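Ferredoxin-NADP reductase (Neisseria gonorrhoeae, PDB 5UFA) probably transfers electrons between NADP(H) and ferredoxin or a similar one-electron carrier, using a bound FAD as the intermediate. Local coordinates at residues E115-G120 against S226-I231. Numbering follows the deposited sequence.
Sequences ERFPDG and STRFMI
R228 lies across one face of the F117 ring: its CB sits 3.9 Å from the ring centroid and 19° off the ring normal, which qualifies as a CH-pi contact. Beyond CB the chain bends at chi2 (-64°), bringing CD to 3.8 Å from F117 CD1 and carrying the guanidinium on to D119. There R228 NH2 donates to D119 OD1 at 3.1 Å, a salt bridge with an N-H...O angle of 165°; the acceptor lies near the guanidinium plane, whereas the donor stands above the carboxylate plane. G120 CA covers a guanidinium face, 3.9 Å from R228 CZ. M230 adds an oblique Met-aromatic contact, its SD 3.8 Å from F117 CE2. These contacts lay the loop leading into strand 122-128 over strand 227-233, its parallel neighbour in the NADP-binding Rossmann-like domain of the ferredoxin reductase fold; backbone bonds of S226 and R228 to D122 continue the pairing. In the second shell, R228 NH1 donates to T227 O (2.8 Å) and NH2 also to E225 O, which fixes the rotation of the guanidinium. A water accepts from R228 NE at 2.7 Å and donates weakly to D119 OD1. M262 of strand 261-265 packs against both F117 and M230.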
ATOM      1  N   GLU A 115       8.294 -11.964  -0.120  1.00 37.17           N
ATOM      2  CA  GLU A 115       8.799 -13.325  -0.160  1.00 34.79           C
ATOM      3  C   GLU A 115      10.227 -13.389  -0.683  1.00 39.96           C
ATOM      4  O   GLU A 115      10.878 -14.431  -0.536  1.00 38.36           O
ATOM      5  CB  GLU A 115       7.896 -14.189  -1.029  1.00 35.48           C
ATOM      6  CG  GLU A 115       6.667 -14.650  -0.325  1.00 48.30           C
ATOM      7  CD  GLU A 115       5.593 -15.075  -1.289  1.00 48.28           C
ATOM      8  OE1 GLU A 115       5.817 -16.064  -2.031  1.00 56.92           O
ATOM      9  OE2 GLU A 115       4.533 -14.425  -1.300  1.00 43.17           O
ATOM     10  N   ARG A 116      10.719 -12.311  -1.310  1.00 35.88           N
ATOM     11  CA  ARG A 116      12.122 -12.269  -1.714  1.00 37.95           C
ATOM     12  C   ARG A 116      13.053 -12.219  -0.509  1.00 38.13           C
ATOM     13  O   ARG A 116      14.225 -12.582  -0.637  1.00 56.90           O
ATOM     14  CB  ARG A 116      12.390 -11.071  -2.631  1.00 37.30           C
ATOM     15  CG  ARG A 116      11.582 -11.026  -3.935  1.00 37.80           C
ATOM     16  CD  ARG A 116      11.249  -9.558  -4.296  1.00 50.34           C
ATOM     17  NE  ARG A 116      12.131  -8.907  -5.274  1.00 58.43           N
ATOM     18  CZ  ARG A 116      12.680  -7.692  -5.130  1.00 55.73           C
ATOM     19  NH1 ARG A 116      12.458  -6.965  -4.035  1.00 45.31           N
ATOM     20  NH2 ARG A 116      13.460  -7.199  -6.093  1.00 58.62           N
ATOM     21  N   PHE A 117      12.554 -11.793   0.653  1.00 36.55           N
ATOM     22  CA  PHE A 117      13.352 -11.833   1.874  1.00 37.04           C
ATOM     23  C   PHE A 117      13.636 -13.287   2.231  1.00 39.88           C
ATOM     24  O   PHE A 117      12.698 -14.086   2.332  1.00 39.66           O
ATOM     25  CB  PHE A 117      12.623 -11.164   3.043  1.00 38.34           C
ATOM     26  CG  PHE A 117      12.666  -9.649   3.038  1.00 37.26           C
ATOM     27  CD1 PHE A 117      13.861  -8.961   2.901  1.00 34.84           C
ATOM     28  CD2 PHE A 117      11.497  -8.921   3.209  1.00 31.61           C
ATOM     29  CE1 PHE A 117      13.888  -7.581   2.912  1.00 33.56           C
ATOM     30  CE2 PHE A 117      11.520  -7.544   3.248  1.00 30.60           C
ATOM     31  CZ  PHE A 117      12.707  -6.872   3.068  1.00 31.57           C
ATOM     32  N   PRO A 118      14.897 -13.674   2.408  1.00 40.98           N
ATOM     33  CA  PRO A 118      15.177 -15.068   2.797  1.00 56.54           C
ATOM     34  C   PRO A 118      14.541 -15.459   4.120  1.00 57.15           C
ATOM     35  O   PRO A 118      13.862 -16.492   4.216  1.00 55.17           O
ATOM     36  CB  PRO A 118      16.708 -15.086   2.886  1.00 45.23           C
ATOM     37  CG  PRO A 118      17.143 -14.015   1.933  1.00 44.97           C
ATOM     38  CD  PRO A 118      16.119 -12.934   2.056  1.00 42.01           C
ATOM     39  N   ASP A 119      14.733 -14.628   5.141  1.00 53.05           N
ATOM     40  CA  ASP A 119      14.296 -14.898   6.503  1.00 50.14           C
ATOM     41  C   ASP A 119      13.814 -13.596   7.151  1.00 50.54           C
ATOM     42  O   ASP A 119      13.572 -12.583   6.485  1.00 48.86           O
ATOM     43  CB  ASP A 119      15.458 -15.520   7.280  1.00 52.12           C
ATOM     44  CG  ASP A 119      16.760 -14.742   7.093  1.00 54.53           C
ATOM     45  OD1 ASP A 119      16.687 -13.574   6.644  1.00 48.21           O
ATOM     46  OD2 ASP A 119      17.853 -15.295   7.385  1.00 61.41           O
ATOM     47  N   GLY A 120      13.695 -13.629   8.474  1.00 44.26           N
ATOM     48  CA  GLY A 120      13.232 -12.486   9.219  1.00 35.98           C
ATOM     49  C   GLY A 120      12.123 -12.892  10.165  1.00 35.57           C
ATOM     50  O   GLY A 120      11.219 -13.651   9.800  1.00 35.84           O
ATOM     51  N   SER A 226      16.526  -9.314  12.757  1.00 38.59           N
ATOM     52  CA  SER A 226      15.222  -9.952  12.820  1.00 38.26           C
ATOM     53  C   SER A 226      14.100  -9.193  12.120  1.00 38.17           C
ATOM     54  O   SER A 226      13.050  -9.789  11.854  1.00 35.74           O
ATOM     55  CB  SER A 226      14.817 -10.154  14.283  1.00 39.48           C
ATOM     56  OG  SER A 226      14.856  -8.908  14.949  1.00 45.08           O
ATOM     57  N   THR A 227      14.280  -7.918  11.809  1.00 32.28           N
ATOM     58  CA  THR A 227      13.206  -7.108  11.270  1.00 33.94           C
ATOM     59  C   THR A 227      13.406  -6.893   9.775  1.00 37.30           C
ATOM     60  O   THR A 227      14.522  -6.653   9.311  1.00 33.05           O
ATOM     61  CB  THR A 227      13.144  -5.780  12.026  1.00 29.05           C
ATOM     62  OG1 THR A 227      13.158  -6.080  13.425  1.00 33.62           O
ATOM     63  CG2 THR A 227      11.878  -5.002  11.701  1.00 27.45           C
ATOM     64  N   ARG A 228      12.311  -6.999   9.023  1.00 40.22           N
ATOM     65  CA  ARG A 228      12.298  -6.771   7.584  1.00 32.09           C
ATOM     66  C   ARG A 228      11.282  -5.681   7.275  1.00 31.96           C
ATOM     67  O   ARG A 228      10.116  -5.790   7.675  1.00 30.27           O
ATOM     68  CB  ARG A 228      11.957  -8.060   6.845  1.00 30.31           C
ATOM     69  CG  ARG A 228      12.946  -9.175   7.131  1.00 33.88           C
ATOM     70  CD  ARG A 228      14.369  -8.869   6.638  1.00 34.64           C
ATOM     71  NE  ARG A 228      15.293  -9.955   6.988  1.00 35.03           N
ATOM     72  CZ  ARG A 228      15.990 -10.011   8.120  1.00 36.25           C
ATOM     73  NH1 ARG A 228      15.905  -9.034   9.012  1.00 34.27           N
ATOM     74  NH2 ARG A 228      16.783 -11.048   8.359  1.00 39.20           N
ATOM     75  N   PHE A 229      11.727  -4.649   6.551  1.00 34.05           N
ATOM     76  CA  PHE A 229      10.956  -3.437   6.294  1.00 32.71           C
ATOM     77  C   PHE A 229      10.490  -3.324   4.849  1.00 31.65           C
ATOM     78  O   PHE A 229      11.278  -3.507   3.918  1.00 35.73           O
ATOM     79  CB  PHE A 229      11.775  -2.186   6.614  1.00 29.12           C
ATOM     80  CG  PHE A 229      11.881  -1.894   8.057  1.00 28.67           C
ATOM     81  CD1 PHE A 229      10.848  -1.232   8.707  1.00 25.31           C
ATOM     82  CD2 PHE A 229      13.008  -2.251   8.774  1.00 24.81           C
ATOM     83  CE1 PHE A 229      10.928  -0.951  10.071  1.00 28.52           C
ATOM     84  CE2 PHE A 229      13.105  -1.959  10.134  1.00 27.97           C
ATOM     85  CZ  PHE A 229      12.065  -1.303  10.781  1.00 24.16           C
ATOM     86  N   MET A 230       9.225  -2.936   4.679  1.00 28.20           N
ATOM     87  CA  MET A 230       8.662  -2.507   3.405  1.00 33.73           C
ATOM     88  C   MET A 230       8.268  -1.045   3.550  1.00 30.35           C
ATOM     89  O   MET A 230       7.684  -0.661   4.570  1.00 23.74           O
ATOM     90  CB  MET A 230       7.396  -3.283   3.029  1.00 33.81           C
ATOM     91  CG  MET A 230       7.371  -4.764   3.336  1.00 37.25           C
ATOM     92  SD  MET A 230       8.318  -5.720   2.171  1.00 41.19           S
ATOM     93  CE  MET A 230       7.355  -5.538   0.677  1.00 34.88           C
ATOM     94  N   ILE A 231       8.542  -0.236   2.527  1.00 31.78           N
ATOM     95  CA  ILE A 231       8.202   1.186   2.551  1.00 26.44           C
ATOM     96  C   ILE A 231       7.460   1.552   1.280  1.00 32.51           C
ATOM     97  O   ILE A 231       7.982   1.363   0.177  1.00 36.98           O
ATOM     98  CB  ILE A 231       9.435   2.092   2.690  1.00 25.31           C
ATOM     99  CG1 ILE A 231      10.454   1.511   3.690  1.00 25.54           C
ATOM    100  CG2 ILE A 231       8.978   3.492   3.116  1.00 28.08           C
ATOM    101  CD1 ILE A 231      11.751   2.310   3.780  1.00 21.84           C
TER
HETATM  102  O   HOH W   1      16.169 -10.908   4.667  1.00 29.82           O